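Local coordinates for ABC sugar transporter, periplasmic sugar binding protein (Legionella pneumophila subsp. pneumophila, PDB 3ROT) that probably binds a carbohydrate in the periplasm and delivers it to an ABC transporter for sugar uptake, at residues D4-I9 with L32-Q37; S13-W18 with D225-T230; L134-Q139 with E164-G169. All blocks are in the same frame, centred on the assembly; numbering follows the deposited sequence.

Interaction 1: residues D4-I9 with L32-Q37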
loop_
_atom_site.group_PDB
_atom_site.type_symbol
_atom_site.label_atom_id
_atom_site.label_comp_id
_atom_site.label_asym_id
_atom_site.label_seq_id
_atom_site.Cartn_x
_atom_site.Cartn_y
_atom_site.Cartn_z
ATOM N N ASP A 4 26.457 -0.161 -19.645
ATOM C CA ASP A 4 26.953 0.153 -18.317
ATOM C C ASP A 4 25.874 -0.185 -17.280
ATOM O O ASP A 4 24.675 -0.026 -17.533
ATOM C CB ASP A 4 27.342 1.631 -18.207
ATOM C CG ASP A 4 28.670 1.932 -18.890
ATOM O OD1 ASP A 4 29.161 3.067 -18.731
ATOM O OD2 ASP A 4 29.218 1.024 -19.581
ATOM N N LYS A 5 26.299 -0.661 -16.113
ATOM C CA LYS A 5 25.365 -1.029 -15.048
ATOM C C LYS A 5 25.198 0.036 -13.967
ATOM O O LYS A 5 26.173 0.555 -13.423
ATOM C CB LYS A 5 25.807 -2.345 -14.402
ATOM C CG LYS A 5 24.865 -2.817 -13.320
ATOM C CD LYS A 5 23.428 -2.915 -13.838
ATOM C CE LYS A 5 22.496 -3.529 -12.804
ATOM N NZ LYS A 5 22.993 -4.864 -12.376
ATOM N N TYR A 6 23.945 0.344 -13.656
ATOM C CA TYR A 6 23.632 1.334 -12.634
ATOM C C TYR A 6 22.638 0.770 -11.626
ATOM O O TYR A 6 21.858 -0.130 -11.942
ATOM C CB TYR A 6 23.051 2.600 -13.277
ATOM C CG TYR A 6 24.041 3.349 -14.138
ATOM C CD1 TYR A 6 24.925 4.281 -13.582
ATOM C CD2 TYR A 6 24.125 3.096 -15.508
ATOM C CE1 TYR A 6 25.863 4.936 -14.371
ATOM C CE2 TYR A 6 25.059 3.742 -16.299
ATOM C CZ TYR A 6 25.925 4.660 -15.729
ATOM O OH TYR A 6 26.861 5.294 -16.521
ATOM N N TYR A 7 22.670 1.314 -10.413
ATOM C CA TYR A 7 21.776 0.874 -9.343
ATOM C C TYR A 7 21.017 2.039 -8.716
ATOM O O TYR A 7 21.562 3.132 -8.554
ATOM C CB TYR A 7 22.566 0.188 -8.224
ATOM C CG TYR A 7 23.067 -1.205 -8.538
ATOM C CD1 TYR A 7 22.230 -2.312 -8.415
ATOM C CD2 TYR A 7 24.388 -1.418 -8.919
ATOM C CE1 TYR A 7 22.703 -3.600 -8.658
ATOM C CE2 TYR A 7 24.870 -2.704 -9.168
ATOM C CZ TYR A 7 24.023 -3.785 -9.031
ATOM O OH TYR A 7 24.501 -5.057 -9.245
ATOM N N LEU A 8 19.758 1.792 -8.379
ATOM C CA LEU A 8 18.927 2.776 -7.697
ATOM C C LEU A 8 18.485 2.030 -6.444
ATOM O O LEU A 8 17.726 1.068 -6.516
ATOM C CB LEU A 8 17.713 3.191 -8.542
ATOM C CG LEU A 8 16.637 4.030 -7.826
ATOM C CD1 LEU A 8 17.279 5.185 -7.056
ATOM C CD2 LEU A 8 15.629 4.564 -8.844
ATOM N N ILE A 9 18.985 2.460 -5.295
ATOM C CA ILE A 9 18.666 1.790 -4.050
ATOM C C ILE A 9 17.884 2.694 -3.105
ATOM O O ILE A 9 18.249 3.850 -2.897
ATOM C CB ILE A 9 19.978 1.294 -3.395
ATOM C CG1 ILE A 9 20.779 0.496 -4.436
ATOM C CG2 ILE A 9 19.666 0.440 -2.172
ATOM C CD1 ILE A 9 22.140 -0.019 -3.988
ATOM N N LEU A 32 18.919 6.642 -22.396
ATOM C CA LEU A 32 20.372 6.716 -22.417
ATOM C C LEU A 32 20.995 5.367 -22.744
ATOM O O LEU A 32 22.206 5.262 -22.872
ATOM C CB LEU A 32 20.898 7.225 -21.072
ATOM C CG LEU A 32 20.484 8.660 -20.737
ATOM C CD1 LEU A 32 20.963 9.024 -19.355
ATOM C CD2 LEU A 32 21.065 9.613 -21.759
ATOM N N LYS A 33 20.161 4.338 -22.861
ATOM C CA LYS A 33 20.626 2.994 -23.201
ATOM C C LYS A 33 21.605 2.352 -22.213
ATOM O O LYS A 33 22.620 1.781 -22.612
ATOM C CB LYS A 33 21.248 3.015 -24.601
ATOM C CG LYS A 33 20.348 3.677 -25.636
ATOM C CD LYS A 33 21.106 4.018 -26.906
ATOM C CE LYS A 33 20.527 5.271 -27.554
ATOM N NZ LYS A 33 20.704 6.481 -26.680
ATOM N N VAL A 34 21.308 2.449 -20.922
ATOM C CA VAL A 34 22.158 1.831 -19.913
ATOM C C VAL A 34 21.279 0.869 -19.127
ATOM O O VAL A 34 20.051 0.939 -19.206
ATOM C CB VAL A 34 22.776 2.873 -18.933
ATOM C CG1 VAL A 34 23.716 3.813 -19.681
ATOM C CG2 VAL A 34 21.672 3.657 -18.240
ATOM N N ASP A 35 21.901 -0.043 -18.390
ATOM C CA ASP A 35 21.143 -0.992 -17.596
ATOM C C ASP A 35 20.948 -0.434 -16.194
ATOM O O ASP A 35 21.837 0.210 -15.639
ATOM C CB ASP A 35 21.850 -2.347 -17.538
ATOM C CG ASP A 35 21.888 -3.045 -18.895
ATOM O OD1 ASP A 35 20.904 -2.920 -19.660
ATOM O OD2 ASP A 35 22.895 -3.728 -19.193
ATOM N N LEU A 36 19.771 -0.683 -15.629
ATOM C CA LEU A 36 19.448 -0.199 -14.305
ATOM C C LEU A 36 18.718 -1.231 -13.473
ATOM O O LEU A 36 17.674 -1.746 -13.875
ATOM C CB LEU A 36 18.598 1.072 -14.413
ATOM C CG LEU A 36 17.856 1.586 -13.173
ATOM C CD1 LEU A 36 17.528 3.048 -13.330
ATOM C CD2 LEU A 36 16.580 0.795 -12.977
ATOM N N GLN A 37 19.279 -1.532 -12.310
ATOM C CA GLN A 37 18.650 -2.466 -11.396
ATOM C C GLN A 37 18.161 -1.645 -10.198
ATOM O O GLN A 37 18.868 -0.762 -9.713
ATOM C CB GLN A 37 19.652 -3.528 -10.935
ATOM C CG GLN A 37 19.023 -4.615 -10.077
ATOM C CD GLN A 37 19.917 -5.834 -9.901
ATOM O OE1 GLN A 37 19.573 -6.763 -9.164
ATOM N NE2 GLN A 37 21.064 -5.841 -10.577
#
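Asp35 and Gln37 are gripped through their backbones by residues 4-8, in a parallel ladder of four hydrogen bonds. Asp35 N donates to Asp4 O at 2.9 Å, and Tyr6 N returns a bond to Asp35 O, bent to 140° at the hydrogen. Gln37 N reaches Tyr6 O at 3.0 Å in the straightest of the four (168°), and Leu8 N closes the series on Gln37 O. The Leu36 and Tyr7 CA hydrogens add weaker C-H...O contacts to Tyr6 O and Gln37 O.

On the sheet face that carries Lys5, Tyr7, Asp35 and Gln37, the lysine chain bends at its second and fourth torsions and lays CE against Gln37 CB, 3.4 Å away. The same CE lies over one face of the Tyr7 ring, displaced toward its rim, and NZ makes a weak hydrogen bond to Tyr7 OH within the strand. Gln37, extended beyond CG, runs alongside Tyr7 in the same direction.

The other face is apolar where the segments meet. Tyr6 CG stands anti to the carbonyl carbon (chi1 -66°), which turns the ring edge toward Val34, just before strand 35-39: CE2 of Tyr6 is 3.6 Å from Val34 CB, and Asp35 O lies in the ring plane. The Tyr6 hydroxyl is held by Asn262.

This is the first beta-alpha-beta unit of the chain. Its connecting helix 16-32 packs Phe22 and Ala25 on Leu8, and Ala25 and Ala29 on Leu36; helix 247-264 covers Tyr6 and Leu36 on that same face, while helix 47-59 lies against Tyr7 and Ile9, and strand 64-67 pairs with the other edge of strand 5-9.

Interaction 2: residues S13-W18 with D225-T230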
loop_
_atom_site.group_PDB
_atom_site.type_symbol
_atom_site.label_atom_id
_atom_site.label_comp_id
_atom_site.label_asym_id
_atom_site.label_seq_id
_atom_site.Cartn_x
_atom_site.Cartn_y
_atom_site.Cartn_z
ATOM N N SER A 13 9.485 0.690 -0.994
ATOM C CA SER A 13 9.001 0.467 -2.344
ATOM C C SER A 13 7.485 0.359 -2.468
ATOM O O SER A 13 6.972 0.180 -3.568
ATOM C CB SER A 13 9.643 -0.806 -2.899
ATOM O OG SER A 13 9.291 -1.923 -2.098
ATOM N N GLN A 14 6.767 0.475 -1.357
ATOM C CA GLN A 14 5.309 0.360 -1.404
ATOM C C GLN A 14 4.599 1.686 -1.680
ATOM O O GLN A 14 3.609 1.730 -2.411
ATOM C CB GLN A 14 4.782 -0.249 -0.097
ATOM C CG GLN A 14 5.371 -1.619 0.259
ATOM C CD GLN A 14 5.509 -2.552 -0.942
ATOM O OE1 GLN A 14 6.511 -2.514 -1.660
ATOM N NE2 GLN A 14 4.497 -3.392 -1.166
ATOM N N ASP A 15 5.097 2.759 -1.081
ATOM C CA ASP A 15 4.519 4.085 -1.273
ATOM C C ASP A 15 4.475 4.377 -2.781
ATOM O O ASP A 15 5.479 4.208 -3.470
ATOM C CB ASP A 15 5.408 5.121 -0.578
ATOM C CG ASP A 15 4.740 6.478 -0.436
ATOM O OD1 ASP A 15 3.946 6.859 -1.322
ATOM O OD2 ASP A 15 5.033 7.176 0.561
ATOM N N PRO A 16 3.311 4.798 -3.313
ATOM C CA PRO A 16 3.167 5.114 -4.742
ATOM C C PRO A 16 4.231 6.125 -5.184
ATOM O O PRO A 16 4.525 6.265 -6.375
ATOM C CB PRO A 16 1.760 5.695 -4.819
ATOM C CG PRO A 16 1.036 4.907 -3.797
ATOM C CD PRO A 16 2.007 4.874 -2.631
ATOM N N TYR A 17 4.785 6.833 -4.201
ATOM C CA TYR A 17 5.834 7.822 -4.409
ATOM C C TYR A 17 7.051 7.194 -5.069
ATOM O O TYR A 17 7.670 7.787 -5.957
ATOM C CB TYR A 17 6.261 8.398 -3.058
ATOM C CG TYR A 17 7.510 9.248 -3.104
ATOM C CD1 TYR A 17 7.450 10.582 -3.500
ATOM C CD2 TYR A 17 8.753 8.725 -2.719
ATOM C CE1 TYR A 17 8.591 11.381 -3.506
ATOM C CE2 TYR A 17 9.897 9.520 -2.724
ATOM C CZ TYR A 17 9.804 10.849 -3.117
ATOM O OH TYR A 17 10.915 11.655 -3.099
ATOM N N TRP A 18 7.406 6.003 -4.599
ATOM C CA TRP A 18 8.555 5.282 -5.120
ATOM C C TRP A 18 8.382 4.854 -6.572
ATOM O O TRP A 18 9.290 5.025 -7.373
ATOM C CB TRP A 18 8.846 4.049 -4.267
ATOM C CG TRP A 18 9.206 4.377 -2.852
ATOM C CD1 TRP A 18 8.544 3.975 -1.722
ATOM C CD2 TRP A 18 10.314 5.173 -2.408
ATOM N NE1 TRP A 18 9.170 4.474 -0.606
ATOM C CE2 TRP A 18 10.255 5.216 -0.995
ATOM C CE3 TRP A 18 11.345 5.862 -3.067
ATOM C CZ2 TRP A 18 11.199 5.913 -0.224
ATOM C CZ3 TRP A 18 12.287 6.559 -2.298
ATOM C CH2 TRP A 18 12.199 6.580 -0.891
ATOM N N ASP A 225 3.735 14.668 -1.158
ATOM C CA ASP A 225 3.638 13.742 -2.283
ATOM C C ASP A 225 2.248 13.578 -2.853
ATOM O O ASP A 225 1.343 13.080 -2.181
ATOM C CB ASP A 225 4.193 12.373 -1.890
ATOM C CG ASP A 225 5.534 12.474 -1.183
ATOM O OD1 ASP A 225 6.358 13.326 -1.584
ATOM O OD2 ASP A 225 5.762 11.696 -0.234
ATOM N N LYS A 226 2.099 13.983 -4.111
ATOM C CA LYS A 226 0.819 13.900 -4.793
ATOM C C LYS A 226 0.598 12.535 -5.443
ATOM O O LYS A 226 0.679 12.395 -6.660
ATOM C CB LYS A 226 0.710 15.002 -5.852
ATOM C CG LYS A 226 0.649 16.418 -5.275
ATOM C CD LYS A 226 0.421 17.464 -6.362
ATOM C CE LYS A 226 0.315 18.862 -5.763
ATOM N NZ LYS A 226 0.074 19.916 -6.790
ATOM N N THR A 227 0.333 11.530 -4.615
ATOM C CA THR A 227 0.068 10.174 -5.093
ATOM C C THR A 227 -1.375 10.175 -5.613
ATOM O O THR A 227 -2.139 11.096 -5.320
ATOM C CB THR A 227 0.170 9.151 -3.944
ATOM O OG1 THR A 227 -0.813 9.459 -2.952
ATOM C CG2 THR A 227 1.552 9.186 -3.304
ATOM N N PRO A 228 -1.760 9.150 -6.393
ATOM C CA PRO A 228 -3.118 9.060 -6.938
ATOM C C PRO A 228 -4.212 9.277 -5.898
ATOM O O PRO A 228 -5.138 10.057 -6.112
ATOM C CB PRO A 228 -3.149 7.655 -7.535
ATOM C CG PRO A 228 -1.746 7.530 -8.075
ATOM C CD PRO A 228 -0.903 8.076 -6.937
ATOM N N ASN A 229 -4.111 8.590 -4.768
ATOM C CA ASN A 229 -5.114 8.750 -3.729
ATOM C C ASN A 229 -5.067 10.153 -3.124
ATOM O O ASN A 229 -6.102 10.716 -2.776
ATOM C CB ASN A 229 -4.922 7.718 -2.624
ATOM C CG ASN A 229 -6.157 7.577 -1.768
ATOM O OD1 ASN A 229 -7.252 7.337 -2.290
ATOM N ND2 ASN A 229 -6.004 7.736 -0.456
ATOM N N THR A 230 -3.866 10.709 -2.995
ATOM C CA THR A 230 -3.695 12.052 -2.443
ATOM C C THR A 230 -4.370 13.065 -3.376
ATOM O O THR A 230 -5.069 13.976 -2.926
ATOM C CB THR A 230 -2.192 12.409 -2.298
ATOM O OG1 THR A 230 -1.548 11.439 -1.454
ATOM C CG2 THR A 230 -2.017 13.807 -1.679
HETATM O O HOH W 1 4.435 9.736 0.475
#
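Tyr17 and Asp225 approach obliquely, the carboxylate turned 32° from the plane of the ring, with Asp225 OD1 3.5 Å from Tyr17 CD1. Tyr17 CG is anti to the backbone N (chi1 169°), which brings the CD1-CE1 side of the ring to the acid. Gln245 donates to Asp225 OD1. Asp15 sits at the N-cap of helix 16-32 and crosses Thr227 at about a right angle, its OD1 3.9 Å from the Thr227 CG2 methyl. That methyl also packs on Pro16 CB at 3.8 Å, and Pro228 CD adds a looser touch to the same carbon. Thr227, itself an N-cap residue, shares a short hydroxyl hydrogen bond with Thr230, 2.6 Å between the two OG1 atoms.

No direct hydrogen bond joins the segments. A water donates to both Asp15 OD2 (2.6 Å) and Asp225 OD2 (2.5 Å), bridging two carboxylates whose OD2 atoms are 4.6 Å apart, and probably eases their mutual repulsion. Asp225 OD2 also binds a glycerol, probably from the crystallisation liquor, so this water-bridged pair of carboxylates is consistent with a pocket for a hydroxyl-rich ligand.

Interaction 3: residues L134-Q139 with E164-G169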
loop_
_atom_site.group_PDB
_atom_site.type_symbol
_atom_site.label_atom_id
_atom_site.label_comp_id
_atom_site.label_asym_id
_atom_site.label_seq_id
_atom_site.Cartn_x
_atom_site.Cartn_y
_atom_site.Cartn_z
ATOM N N LEU A 134 -1.792 18.351 14.525
ATOM C CA LEU A 134 -1.251 17.041 14.838
ATOM C C LEU A 134 -0.340 16.636 13.681
ATOM O O LEU A 134 -0.740 16.719 12.520
ATOM C CB LEU A 134 -2.393 16.041 15.001
ATOM C CG LEU A 134 -2.061 14.588 15.327
ATOM C CD1 LEU A 134 -1.461 14.485 16.727
ATOM C CD2 LEU A 134 -3.346 13.746 15.217
ATOM N N VAL A 135 0.888 16.233 13.999
ATOM C CA VAL A 135 1.855 15.816 12.988
ATOM C C VAL A 135 2.027 14.308 13.051
ATOM O O VAL A 135 2.482 13.768 14.070
ATOM C CB VAL A 135 3.235 16.471 13.203
ATOM C CG1 VAL A 135 4.228 15.949 12.158
ATOM C CG2 VAL A 135 3.110 17.987 13.109
ATOM N N LEU A 136 1.679 13.634 11.957
ATOM C CA LEU A 136 1.757 12.180 11.903
ATOM C C LEU A 136 3.056 11.680 11.266
ATOM O O LEU A 136 3.304 11.911 10.087
ATOM C CB LEU A 136 0.549 11.633 11.140
ATOM C CG LEU A 136 -0.821 12.217 11.530
ATOM C CD1 LEU A 136 -1.910 11.469 10.776
ATOM C CD2 LEU A 136 -1.051 12.097 13.036
ATOM N N ASN A 137 3.879 11.001 12.063
ATOM C CA ASN A 137 5.153 10.474 11.589
ATOM C C ASN A 137 5.035 8.970 11.402
ATOM O O ASN A 137 4.802 8.228 12.362
ATOM C CB ASN A 137 6.275 10.768 12.593
ATOM C CG ASN A 137 7.663 10.680 11.962
ATOM O OD1 ASN A 137 7.908 9.853 11.083
ATOM N ND2 ASN A 137 8.579 11.534 12.417
ATOM N N PRO A 138 5.173 8.495 10.158
ATOM C CA PRO A 138 5.063 7.051 9.964
ATOM C C PRO A 138 6.399 6.336 10.090
ATOM O O PRO A 138 6.444 5.105 10.094
ATOM C CB PRO A 138 4.476 6.941 8.562
ATOM C CG PRO A 138 5.134 8.071 7.859
ATOM C CD PRO A 138 5.059 9.207 8.871
ATOM N N GLN A 139 7.482 7.104 10.193
ATOM C CA GLN A 139 8.802 6.504 10.300
ATOM C C GLN A 139 9.798 7.204 11.206
ATOM O O GLN A 139 10.711 7.878 10.725
ATOM C CB GLN A 139 9.451 6.376 8.921
ATOM C CG GLN A 139 8.768 5.438 7.969
ATOM C CD GLN A 139 9.453 5.424 6.617
ATOM O OE1 GLN A 139 10.622 5.049 6.503
ATOM N NE2 GLN A 139 8.734 5.848 5.586
ATOM N N GLU A 164 1.472 18.644 18.392
ATOM C CA GLU A 164 2.082 17.441 18.936
ATOM C C GLU A 164 2.423 16.510 17.780
ATOM O O GLU A 164 1.685 16.446 16.799
ATOM C CB GLU A 164 1.113 16.753 19.909
ATOM C CG GLU A 164 1.769 15.730 20.843
ATOM C CD GLU A 164 0.874 15.331 22.019
ATOM O OE1 GLU A 164 0.422 16.230 22.765
ATOM O OE2 GLU A 164 0.627 14.116 22.203
ATOM N N GLU A 165 3.556 15.819 17.878
ATOM C CA GLU A 165 3.949 14.871 16.843
ATOM C C GLU A 165 3.592 13.478 17.326
ATOM O O GLU A 165 3.916 13.088 18.447
ATOM C CB GLU A 165 5.447 14.940 16.541
ATOM C CG GLU A 165 5.852 14.054 15.357
ATOM C CD GLU A 165 7.339 14.124 15.013
ATOM O OE1 GLU A 165 7.904 15.237 14.992
ATOM O OE2 GLU A 165 7.944 13.067 14.740
ATOM N N LEU A 166 2.914 12.728 16.474
ATOM C CA LEU A 166 2.495 11.384 16.817
ATOM C C LEU A 166 3.133 10.337 15.908
ATOM O O LEU A 166 3.083 10.456 14.681
ATOM C CB LEU A 166 0.970 11.302 16.722
ATOM C CG LEU A 166 0.267 9.964 16.934
ATOM C CD1 LEU A 166 0.565 9.433 18.331
ATOM C CD2 LEU A 166 -1.234 10.162 16.729
ATOM N N ASP A 167 3.746 9.328 16.522
ATOM C CA ASP A 167 4.371 8.228 15.791
ATOM C C ASP A 167 3.257 7.239 15.464
ATOM O O ASP A 167 2.812 6.489 16.331
ATOM C CB ASP A 167 5.436 7.555 16.663
ATOM C CG ASP A 167 5.901 6.206 16.114
ATOM O OD1 ASP A 167 5.494 5.787 15.005
ATOM O OD2 ASP A 167 6.700 5.551 16.811
ATOM N N VAL A 168 2.809 7.237 14.214
ATOM C CA VAL A 168 1.721 6.346 13.814
ATOM C C VAL A 168 2.163 5.064 13.120
ATOM O O VAL A 168 1.352 4.170 12.911
ATOM C CB VAL A 168 0.713 7.077 12.889
ATOM C CG1 VAL A 168 0.056 8.226 13.636
ATOM C CG2 VAL A 168 1.430 7.601 11.649
ATOM N N GLY A 169 3.442 4.963 12.775
ATOM C CA GLY A 169 3.914 3.773 12.090
ATOM C C GLY A 169 3.334 3.710 10.683
ATOM O O GLY A 169 2.870 4.725 10.163
#
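Val135 and Asn137 exchange backbone hydrogen bonds with Glu164, Leu166 and Val168 in parallel register, the two short strands running 4.6 Å apart and 27° from exactly parallel. The bond from Leu166 N to Val135 O is 2.7 Å long and nearly straight, whereas the last, from Val168 N to Asn137 O, meets its carbonyl 33° out of plane as the second strand gives way to loop.

On the face shared by Val135, Asn137, Glu165 and Asp167, the amide of Asn137 points ND2 at Glu165 OE2, 2.9 Å away. The acceptor lies in the amide plane, yet the donor comes to the carboxylate from above its plane. With Glu165 extended along its whole chain, OE2 reaches the asparagine and the other oxygen, OE1, forms a salt bridge to Lys153. Asn137 OD1 accepts from Gln139 N in an Asx turn, so both ends of this buried amide are engaged and its rotation is fixed.

The strands belong to a beta-alpha-beta unit whose crossover is helix 143-158, in the five-stranded parallel sheet of one lobe of this periplasmic-binding-protein fold; strand 162-167 is one edge of the sheet within this chain.

Leu134, Leu136 and Leu166 share the opposite face with Glu164. Leu136 and Leu166 lie side by side, pointing the same way, with Leu136 CD2 4.2 Å from Leu166 CD2. Leu134 CD1 crosses to Leu166 CB at 4.0 Å. Val168 CG1 extends the row from Leu136 CD2. Helix 172-185 packs on Leu134 and Val168, and helix 197-208 on Leu136. Past the strand ends, Pro138 CB presses on Gly169 O at 3.2 Å.

Overall arrangement
Interactions 1 and 3 are the equivalent edge pairings of the two lobes, each joining the first two strands of a parallel sheet through a beta-alpha-beta unit. Their centres lie about 35 Å apart, on opposite sides of the chain's centre. Interaction 2 lies between them, about 23 Å from interaction 1 and about 18 Å from interaction 3, centre to centre. Its residues 13-18 follow strand 5-9 and begin helix 16-32, the crossover of interaction 1, whereas 225-230 follow strand 220-224 of the sheet containing interaction 3. Along the chain, interaction 3 falls between the two segments of interaction 2. Drawn from different lobes, those segments join them, probably across the cleft in which relatives bind their sugars.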